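Local coordinates for SWD1-like protein (Myceliophthora thermophila, PDB 6E29) that probably serves, through its beta-propeller domain, as a scaffolding WD-repeat subunit of the COMPASS histone H3 methyltransferase complex, at residues S74-L82 with L93-Y102; K212-T220 with V232-F242. All blocks are in the same frame, centred on the assembly; numbering follows the deposited sequence.

Contact 1: residues S74-L82 with L93-Y102; sequences SWSRCGRYL and LWDLQDGKRY
Arg80 reaches across to Asp95 and Gln97 with a fully extended chain, its CG anti to the backbone N (chi1 -179°). Followed outward from CB, CG passes 3.7 Å from OD1 of Asp95, and NE then gives that same OD1 a nearly straight hydrogen bond of 3.1 Å, part of a salt bridge in which OD1 lies near the guanidinium plane while the carboxylate is turned 51° from it. Farther out, CZ sits under the amide of Gln97, whose NE2 stacks over the centre of the guanidinium at 3.1 Å from CZ, the two planes 24° apart. NH2, at the tip, adds a weak bond to OD2 of Asp95, and the hydroxyl of Tyr81 lies over the rim of the opposite face. Asp95 suits its place because a short carboxylate can serve two donors: Gln97 N reaches OD1 from the other side of its plane, closing an Asx turn. The backbone is antiparallel, with Leu82 and Trp94 exchanging both N-H...O bonds and Leu96 N bonding to Arg80 O at 2.8 Å. Just past the strand, Leu96 puts CD1 3.3 Å from CZ3 of Trp75, and Leu63 lies against it. The Tyr81 ring meets that of Tyr102 obliquely and stacks on His121. Pairing of the two middle strands, the second closing on Trp94-Asp95, is characteristic of a WD-repeat blade of a beta-propeller.

Contact 2: residues K212-T220 with V232-F242; sequences KIASGIITT and VNAQDRIIRTF
Ile213 lies against the ring of Phe242, its CB 3.6 Å from CZ, and the branched side chain also sends CD1 to CG2 of Val232. This apolar patch belongs to a four-stranded beta-propeller blade, where the segment entering from the preceding blade folds over the hairpin of strands 218-223 and 229-234. Next along, the CB methyls of Ala214 and Ala234 meet at 3.5 Å, a tight approach that longer side chains would not allow. Arg240 runs alongside this linker: one guanidinium face lies against Ile213 O and Ala214 CA, the other against CG2 of Ile238, while NH1 and NH2 grip Asp236 end-on, one to each carboxylate oxygen. Asp236 CG sits between its backbone N and carbonyl carbon (chi1 60°), which brings OD2 to Ser215 N at 2.7 Å; Arg240 NH2 meets OD2 from the opposite face at 2.8 Å, tying linker 213-216 to the loop after strand 229-234. A leucine in place of Arg240 would probably leave the Asp236 carboxylate without its charged mate and freer to turn away from Ser215 N. The pairing of 218-223 with 229-234 carries a classic beta bulge: Thr219 and Thr220 both face Asn233, whose O accepts a 2.8 Å bond from Thr219 N and a weak one from Thr220 N. Asn233 ND2, also bonded to Trp274 O of the next blade, donates at 2.9 Å to a water that touches Thr219 OG1 and Thr220 OG1.

Overall arrangement
Contacts 1 and 2 occupy different blades on opposite sides of the propeller's centre, about 31 Å apart between centres, with no touch between them. Each joins two neighbouring antiparallel strands of its blade: the second and third in contact 1, the first and second in contact 2, which adds the incoming linker. Each is partly buried. Contact 1, farther from the centre, sets its arginine salt bridge between the two segments; in contact 2 the arginine-aspartate pair lies within one segment and its carboxylate reaches across to a backbone N-H. Contact 1 mixes Trp75, Tyr81 and Tyr102 with leucines, whereas contact 2 rests mainly on isoleucine, valine and alanine, with Phe242 as its one aromatic.

Contact 1: residues S74-L82 with L93-Y102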
loop_
_atom_site.group_PDB
_atom_site.type_symbol
_atom_site.label_atom_id
_atom_site.label_comp_id
_atom_site.label_asym_id
_atom_site.label_seq_id
_atom_site.Cartn_x
_atom_site.Cartn_y
_atom_site.Cartn_z
ATOM N N SER B 74 -7.988 -2.710 -2.718
ATOM C CA SER B 74 -8.456 -1.733 -1.752
ATOM C C SER B 74 -9.964 -1.849 -1.640
ATOM O O SER B 74 -10.668 -1.722 -2.648
ATOM C CB SER B 74 -8.054 -0.320 -2.228
ATOM O OG SER B 74 -8.613 0.694 -1.426
ATOM N N TRP B 75 -10.450 -2.062 -0.427
ATOM C CA TRP B 75 -11.863 -2.306 -0.192
ATOM C C TRP B 75 -12.556 -1.025 0.228
ATOM O O TRP B 75 -11.966 -0.192 0.906
ATOM C CB TRP B 75 -12.077 -3.316 0.920
ATOM C CG TRP B 75 -11.728 -4.754 0.645
ATOM C CD1 TRP B 75 -10.462 -5.350 0.730
ATOM C CD2 TRP B 75 -12.649 -5.811 0.343
ATOM N NE1 TRP B 75 -10.576 -6.703 0.484
ATOM C CE2 TRP B 75 -11.900 -7.010 0.241
ATOM C CE3 TRP B 75 -14.036 -5.857 0.116
ATOM C CZ2 TRP B 75 -12.492 -8.242 -0.072
ATOM C CZ3 TRP B 75 -14.631 -7.098 -0.173
ATOM C CH2 TRP B 75 -13.859 -8.266 -0.276
ATOM N N SER B 76 -13.830 -0.910 -0.129
ATOM C CA SER B 76 -14.631 0.222 0.318
ATOM C C SER B 76 -14.972 0.043 1.796
ATOM O O SER B 76 -14.904 -1.063 2.334
ATOM C CB SER B 76 -15.924 0.348 -0.501
ATOM O OG SER B 76 -16.809 -0.744 -0.244
ATOM N N ARG B 77 -15.380 1.143 2.447
ATOM C CA ARG B 77 -15.690 1.083 3.879
ATOM C C ARG B 77 -16.756 0.033 4.161
ATOM O O ARG B 77 -16.712 -0.663 5.185
ATOM C CB ARG B 77 -16.147 2.461 4.369
ATOM C CG ARG B 77 -16.420 2.586 5.898
ATOM C CD ARG B 77 -15.513 1.665 6.748
ATOM N NE ARG B 77 -15.234 2.125 8.115
ATOM C CZ ARG B 77 -15.188 1.312 9.174
ATOM N NH1 ARG B 77 -15.422 0.013 9.019
ATOM N NH2 ARG B 77 -14.916 1.787 10.389
ATOM N N CYS B 78 -17.673 -0.142 3.219
ATOM C CA CYS B 78 -18.875 -0.936 3.387
ATOM C C CYS B 78 -18.680 -2.386 2.964
ATOM O O CYS B 78 -19.594 -3.203 3.142
ATOM C CB CYS B 78 -20.032 -0.294 2.576
ATOM S SG CYS B 78 -19.641 -0.014 0.819
ATOM N N GLY B 79 -17.524 -2.726 2.400
ATOM C CA GLY B 79 -17.304 -4.049 1.851
ATOM C C GLY B 79 -17.990 -4.337 0.524
ATOM O O GLY B 79 -17.799 -5.441 -0.027
ATOM N N ARG B 80 -18.744 -3.385 -0.035
ATOM C CA ARG B 80 -19.467 -3.689 -1.259
ATOM C C ARG B 80 -18.603 -3.550 -2.510
ATOM O O ARG B 80 -18.859 -4.252 -3.507
ATOM C CB ARG B 80 -20.699 -2.818 -1.369
ATOM C CG ARG B 80 -21.450 -3.132 -2.581
ATOM C CD ARG B 80 -22.675 -2.264 -2.691
ATOM N NE ARG B 80 -23.368 -2.519 -3.931
ATOM C CZ ARG B 80 -24.528 -1.946 -4.247
ATOM N NH1 ARG B 80 -25.081 -1.083 -3.396
ATOM N NH2 ARG B 80 -25.122 -2.232 -5.403
ATOM N N TYR B 81 -17.553 -2.720 -2.465
ATOM C CA TYR B 81 -16.750 -2.370 -3.626
ATOM C C TYR B 81 -15.282 -2.705 -3.385
ATOM O O TYR B 81 -14.805 -2.673 -2.257
ATOM C CB TYR B 81 -16.875 -0.856 -3.962
ATOM C CG TYR B 81 -18.336 -0.461 -4.227
ATOM C CD1 TYR B 81 -18.907 -0.699 -5.456
ATOM C CD2 TYR B 81 -19.108 0.152 -3.236
ATOM C CE1 TYR B 81 -20.247 -0.345 -5.714
ATOM C CE2 TYR B 81 -20.462 0.513 -3.478
ATOM C CZ TYR B 81 -21.005 0.265 -4.719
ATOM O OH TYR B 81 -22.311 0.600 -4.982
ATOM N N LEU B 82 -14.593 -3.097 -4.453
ATOM C CA LEU B 82 -13.187 -3.485 -4.368
ATOM C C LEU B 82 -12.463 -2.883 -5.548
ATOM O O LEU B 82 -12.855 -3.091 -6.699
ATOM C CB LEU B 82 -13.019 -5.014 -4.363
ATOM C CG LEU B 82 -11.584 -5.587 -4.363
ATOM C CD1 LEU B 82 -10.889 -5.189 -3.110
ATOM C CD2 LEU B 82 -11.669 -7.109 -4.497
ATOM N N LEU B 93 -13.004 -0.752 -10.480
ATOM C CA LEU B 93 -13.854 -0.768 -9.303
ATOM C C LEU B 93 -14.933 -1.807 -9.540
ATOM O O LEU B 93 -15.782 -1.639 -10.433
ATOM C CB LEU B 93 -14.521 0.571 -9.010
ATOM C CG LEU B 93 -15.244 0.458 -7.659
ATOM C CD1 LEU B 93 -14.255 0.232 -6.583
ATOM C CD2 LEU B 93 -15.985 1.725 -7.378
ATOM N N TRP B 94 -14.863 -2.893 -8.765
ATOM C CA TRP B 94 -15.817 -3.991 -8.810
ATOM C C TRP B 94 -16.967 -3.711 -7.851
ATOM O O TRP B 94 -16.755 -3.229 -6.730
ATOM C CB TRP B 94 -15.135 -5.316 -8.412
ATOM C CG TRP B 94 -13.994 -5.662 -9.278
ATOM C CD1 TRP B 94 -12.675 -5.388 -9.052
ATOM C CD2 TRP B 94 -14.055 -6.321 -10.547
ATOM N NE1 TRP B 94 -11.903 -5.850 -10.097
ATOM C CE2 TRP B 94 -12.729 -6.433 -11.028
ATOM C CE3 TRP B 94 -15.104 -6.869 -11.311
ATOM C CZ2 TRP B 94 -12.422 -7.057 -12.245
ATOM C CZ3 TRP B 94 -14.798 -7.479 -12.526
ATOM C CH2 TRP B 94 -13.471 -7.564 -12.983
ATOM N N ASP B 95 -18.172 -4.038 -8.283
ATOM C CA ASP B 95 -19.335 -4.107 -7.410
ATOM C C ASP B 95 -19.519 -5.585 -7.019
ATOM O O ASP B 95 -19.857 -6.431 -7.860
ATOM C CB ASP B 95 -20.551 -3.526 -8.135
ATOM C CG ASP B 95 -21.815 -3.485 -7.280
ATOM O OD1 ASP B 95 -21.818 -4.003 -6.140
ATOM O OD2 ASP B 95 -22.818 -2.925 -7.783
ATOM N N LEU B 96 -19.219 -5.903 -5.760
ATOM C CA LEU B 96 -19.335 -7.282 -5.296
ATOM C C LEU B 96 -20.763 -7.663 -4.982
ATOM O O LEU B 96 -21.030 -8.849 -4.754
ATOM C CB LEU B 96 -18.480 -7.504 -4.061
ATOM C CG LEU B 96 -17.012 -7.166 -4.294
ATOM C CD1 LEU B 96 -16.195 -7.485 -3.053
ATOM C CD2 LEU B 96 -16.473 -7.882 -5.522
ATOM N N GLN B 97 -21.691 -6.701 -4.969
ATOM C CA GLN B 97 -23.091 -7.086 -4.833
ATOM C C GLN B 97 -23.552 -7.953 -6.007
ATOM O O GLN B 97 -24.362 -8.869 -5.813
ATOM C CB GLN B 97 -23.967 -5.848 -4.695
ATOM C CG GLN B 97 -25.436 -6.132 -4.732
ATOM C CD GLN B 97 -26.241 -4.891 -4.473
ATOM O OE1 GLN B 97 -26.882 -4.347 -5.376
ATOM N NE2 GLN B 97 -26.189 -4.408 -3.235
ATOM N N ASP B 98 -23.004 -7.715 -7.218
ATOM C CA ASP B 98 -23.360 -8.457 -8.425
ATOM C C ASP B 98 -22.163 -8.935 -9.260
ATOM O O ASP B 98 -22.372 -9.459 -10.368
ATOM C CB ASP B 98 -24.275 -7.590 -9.308
ATOM C CG ASP B 98 -23.775 -6.154 -9.415
ATOM O OD1 ASP B 98 -22.625 -5.892 -8.986
ATOM O OD2 ASP B 98 -24.532 -5.293 -9.906
ATOM N N GLY B 99 -20.924 -8.767 -8.785
ATOM C CA GLY B 99 -19.748 -9.134 -9.570
ATOM C C GLY B 99 -19.450 -8.231 -10.748
ATOM O O GLY B 99 -18.686 -8.613 -11.639
ATOM N N LYS B 100 -20.048 -7.045 -10.788
ATOM C CA LYS B 100 -20.004 -6.180 -11.959
ATOM C C LYS B 100 -18.722 -5.347 -11.954
ATOM O O LYS B 100 -18.260 -4.909 -10.899
ATOM C CB LYS B 100 -21.226 -5.248 -11.979
ATOM C CG LYS B 100 -22.286 -5.522 -13.053
ATOM C CD LYS B 100 -23.145 -6.751 -12.744
ATOM C CE LYS B 100 -24.441 -6.699 -13.561
ATOM N NZ LYS B 100 -25.559 -7.511 -12.978
ATOM N N ARG B 101 -18.155 -5.142 -13.144
ATOM C CA ARG B 101 -17.161 -4.100 -13.374
ATOM C C ARG B 101 -17.860 -2.746 -13.314
ATOM O O ARG B 101 -18.418 -2.292 -14.313
ATOM C CB ARG B 101 -16.503 -4.305 -14.733
ATOM C CG ARG B 101 -15.023 -4.491 -14.714
ATOM C CD ARG B 101 -14.444 -4.431 -16.139
ATOM N NE ARG B 101 -14.171 -5.768 -16.672
ATOM C CZ ARG B 101 -13.438 -6.015 -17.756
ATOM N NH1 ARG B 101 -12.905 -5.011 -18.435
ATOM N NH2 ARG B 101 -13.234 -7.263 -18.157
ATOM N N TYR B 102 -17.861 -2.103 -12.151
ATOM C CA TYR B 102 -18.658 -0.899 -11.930
ATOM C C TYR B 102 -18.009 0.349 -12.521
ATOM O O TYR B 102 -18.715 1.212 -13.064
ATOM C CB TYR B 102 -18.894 -0.751 -10.433
ATOM C CG TYR B 102 -19.617 0.465 -9.967
ATOM C CD1 TYR B 102 -20.911 0.755 -10.401
ATOM C CD2 TYR B 102 -19.002 1.338 -9.078
ATOM C CE1 TYR B 102 -21.575 1.871 -9.950
ATOM C CE2 TYR B 102 -19.649 2.458 -8.630
ATOM C CZ TYR B 102 -20.940 2.722 -9.065
ATOM O OH TYR B 102 -21.575 3.863 -8.604
#

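Contact 2: residues K212-T220 with V232-F242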
loop_
_atom_site.group_PDB
_atom_site.type_symbol
_atom_site.label_atom_id
_atom_site.label_comp_id
_atom_site.label_asym_id
_atom_site.label_seq_id
_atom_site.Cartn_x
_atom_site.Cartn_y
_atom_site.Cartn_z
ATOM N N LYS B 212 12.580 14.158 4.074
ATOM C CA LYS B 212 13.312 12.953 3.676
ATOM C C LYS B 212 13.360 12.015 4.869
ATOM O O LYS B 212 14.014 12.322 5.869
ATOM C CB LYS B 212 14.720 13.288 3.196
ATOM C CG LYS B 212 15.573 12.079 2.950
ATOM C CD LYS B 212 17.050 12.391 2.612
ATOM C CE LYS B 212 17.439 11.624 1.392
ATOM N NZ LYS B 212 16.522 12.029 0.296
ATOM N N ILE B 213 12.689 10.855 4.769
ATOM C CA ILE B 213 12.663 9.901 5.871
ATOM C C ILE B 213 13.405 8.605 5.575
ATOM O O ILE B 213 13.502 7.758 6.474
ATOM C CB ILE B 213 11.221 9.547 6.285
ATOM C CG1 ILE B 213 10.481 8.973 5.067
ATOM C CG2 ILE B 213 10.546 10.790 6.909
ATOM C CD1 ILE B 213 9.115 8.240 5.449
ATOM N N ALA B 214 13.905 8.401 4.362
ATOM C CA ALA B 214 14.599 7.159 4.063
ATOM C C ALA B 214 15.730 7.456 3.092
ATOM O O ALA B 214 15.788 8.527 2.457
ATOM C CB ALA B 214 13.618 6.103 3.505
ATOM N N SER B 215 16.644 6.502 2.961
ATOM C CA SER B 215 17.743 6.643 2.015
ATOM C C SER B 215 17.626 5.713 0.810
ATOM O O SER B 215 18.639 5.392 0.187
ATOM C CB SER B 215 19.078 6.415 2.712
ATOM O OG SER B 215 19.368 7.537 3.513
ATOM N N GLY B 216 16.424 5.242 0.488
ATOM C CA GLY B 216 16.200 4.712 -0.852
ATOM C C GLY B 216 14.785 4.977 -1.339
ATOM O O GLY B 216 14.099 5.863 -0.827
ATOM N N ILE B 217 14.328 4.198 -2.316
ATOM C CA ILE B 217 12.950 4.271 -2.796
ATOM C C ILE B 217 11.963 3.812 -1.724
ATOM O O ILE B 217 12.107 2.740 -1.100
ATOM C CB ILE B 217 12.844 3.449 -4.085
ATOM C CG1 ILE B 217 13.786 4.100 -5.117
ATOM C CG2 ILE B 217 11.389 3.277 -4.502
ATOM C CD1 ILE B 217 14.001 3.297 -6.384
ATOM N N ILE B 218 10.914 4.608 -1.493
ATOM C CA ILE B 218 9.842 4.185 -0.593
ATOM C C ILE B 218 8.889 3.252 -1.345
ATOM O O ILE B 218 8.390 3.589 -2.426
ATOM C CB ILE B 218 9.114 5.397 -0.003
ATOM C CG1 ILE B 218 10.089 6.189 0.918
ATOM C CG2 ILE B 218 7.901 4.965 0.812
ATOM C CD1 ILE B 218 9.500 7.518 1.480
ATOM N N THR B 219 8.722 2.029 -0.830
ATOM C CA THR B 219 7.940 1.029 -1.561
ATOM C C THR B 219 6.558 0.761 -0.983
ATOM O O THR B 219 5.646 0.399 -1.733
ATOM C CB THR B 219 8.709 -0.302 -1.675
ATOM O OG1 THR B 219 9.188 -0.701 -0.395
ATOM C CG2 THR B 219 9.892 -0.129 -2.611
ATOM N N THR B 220 6.356 0.993 0.294
ATOM C CA THR B 220 5.073 0.747 0.919
ATOM C C THR B 220 4.807 1.805 1.958
ATOM O O THR B 220 5.695 2.149 2.748
ATOM C CB THR B 220 5.034 -0.633 1.627
ATOM O OG1 THR B 220 4.977 -1.654 0.641
ATOM C CG2 THR B 220 3.836 -0.738 2.590
ATOM N N VAL B 232 6.343 2.507 7.074
ATOM C CA VAL B 232 7.032 2.866 5.843
ATOM C C VAL B 232 8.085 1.798 5.543
ATOM O O VAL B 232 8.909 1.507 6.392
ATOM C CB VAL B 232 7.740 4.220 5.935
ATOM C CG1 VAL B 232 8.418 4.525 4.567
ATOM C CG2 VAL B 232 6.774 5.346 6.351
ATOM N N ASN B 233 8.021 1.182 4.370
ATOM C CA ASN B 233 9.096 0.301 3.923
ATOM C C ASN B 233 9.860 1.033 2.831
ATOM O O ASN B 233 9.246 1.584 1.905
ATOM C CB ASN B 233 8.591 -1.037 3.379
ATOM C CG ASN B 233 9.735 -2.034 3.137
ATOM O OD1 ASN B 233 10.774 -1.973 3.805
ATOM N ND2 ASN B 233 9.555 -2.925 2.182
ATOM N N ALA B 234 11.174 0.978 2.902
ATOM C CA ALA B 234 12.014 1.651 1.921
ATOM C C ALA B 234 13.248 0.807 1.658
ATOM O O ALA B 234 13.601 -0.080 2.434
ATOM C CB ALA B 234 12.401 3.065 2.404
ATOM N N GLN B 235 13.932 1.116 0.578
ATOM C CA GLN B 235 14.974 0.233 0.101
ATOM C C GLN B 235 16.295 0.398 0.845
ATOM O O GLN B 235 17.320 -0.038 0.338
ATOM C CB GLN B 235 15.200 0.471 -1.388
ATOM C CG GLN B 235 14.093 -0.138 -2.267
ATOM C CD GLN B 235 14.520 -0.135 -3.747
ATOM O OE1 GLN B 235 15.409 0.634 -4.147
ATOM N NE2 GLN B 235 13.914 -1.009 -4.551
ATOM N N ASP B 236 16.309 1.036 2.008
ATOM C CA ASP B 236 17.543 1.147 2.765
ATOM C C ASP B 236 17.590 0.145 3.915
ATOM O O ASP B 236 18.352 0.337 4.851
ATOM C CB ASP B 236 17.790 2.600 3.245
ATOM C CG ASP B 236 16.682 3.154 4.172
ATOM O OD1 ASP B 236 15.711 2.421 4.450
ATOM O OD2 ASP B 236 16.810 4.331 4.615
ATOM N N ARG B 237 16.810 -0.948 3.840
ATOM C CA ARG B 237 16.880 -2.072 4.766
ATOM C C ARG B 237 16.285 -1.740 6.122
ATOM O O ARG B 237 16.490 -2.473 7.090
ATOM C CB ARG B 237 18.331 -2.591 4.951
ATOM C CG ARG B 237 18.957 -3.127 3.663
ATOM C CD ARG B 237 20.449 -3.367 3.708
ATOM N NE ARG B 237 20.825 -4.012 2.449
ATOM C CZ ARG B 237 20.934 -3.378 1.273
ATOM N NH1 ARG B 237 20.703 -2.064 1.172
ATOM N NH2 ARG B 237 21.266 -4.059 0.184
ATOM N N ILE B 238 15.588 -0.617 6.238
ATOM C CA ILE B 238 15.067 -0.181 7.519
ATOM C C ILE B 238 13.574 0.030 7.387
ATOM O O ILE B 238 13.131 0.720 6.472
ATOM C CB ILE B 238 15.751 1.106 7.993
ATOM C CG1 ILE B 238 17.243 0.817 8.159
ATOM C CG2 ILE B 238 15.140 1.556 9.304
ATOM C CD1 ILE B 238 18.073 2.092 8.411
ATOM N N ILE B 239 12.808 -0.568 8.299
ATOM C CA ILE B 239 11.374 -0.337 8.412
ATOM C C ILE B 239 11.168 0.727 9.480
ATOM O O ILE B 239 11.897 0.763 10.487
ATOM C CB ILE B 239 10.626 -1.639 8.749
ATOM C CG1 ILE B 239 10.895 -2.692 7.684
ATOM C CG2 ILE B 239 9.089 -1.356 8.812
ATOM C CD1 ILE B 239 10.504 -4.181 8.137
ATOM N N ARG B 240 10.219 1.638 9.242
ATOM C CA ARG B 240 10.033 2.769 10.148
ATOM C C ARG B 240 8.565 2.980 10.416
ATOM O O ARG B 240 7.749 2.835 9.498
ATOM C CB ARG B 240 10.558 4.070 9.544
ATOM C CG ARG B 240 12.110 3.980 9.334
ATOM C CD ARG B 240 12.575 5.209 8.552
ATOM N NE ARG B 240 14.025 5.268 8.333
ATOM C CZ ARG B 240 14.662 4.746 7.293
ATOM N NH1 ARG B 240 14.001 4.083 6.331
ATOM N NH2 ARG B 240 15.989 4.887 7.212
ATOM N N THR B 241 8.250 3.352 11.651
ATOM C CA THR B 241 6.930 3.845 12.009
ATOM C C THR B 241 7.051 5.302 12.419
ATOM O O THR B 241 8.061 5.722 12.997
ATOM C CB THR B 241 6.304 3.036 13.124
ATOM O OG1 THR B 241 7.217 2.945 14.239
ATOM C CG2 THR B 241 5.962 1.611 12.581
ATOM N N PHE B 242 6.025 6.068 12.104
ATOM C CA PHE B 242 5.990 7.483 12.444
ATOM C C PHE B 242 4.658 7.836 13.064
ATOM O O PHE B 242 3.630 7.222 12.753
ATOM C CB PHE B 242 6.163 8.395 11.243
ATOM C CG PHE B 242 7.434 8.215 10.523
ATOM C CD1 PHE B 242 8.488 9.114 10.690
ATOM C CD2 PHE B 242 7.560 7.154 9.628
ATOM C CE1 PHE B 242 9.682 8.901 10.005
ATOM C CE2 PHE B 242 8.714 6.942 8.964
ATOM C CZ PHE B 242 9.794 7.843 9.140
HETATM O O HOH W 1 7.181 -2.796 0.439
#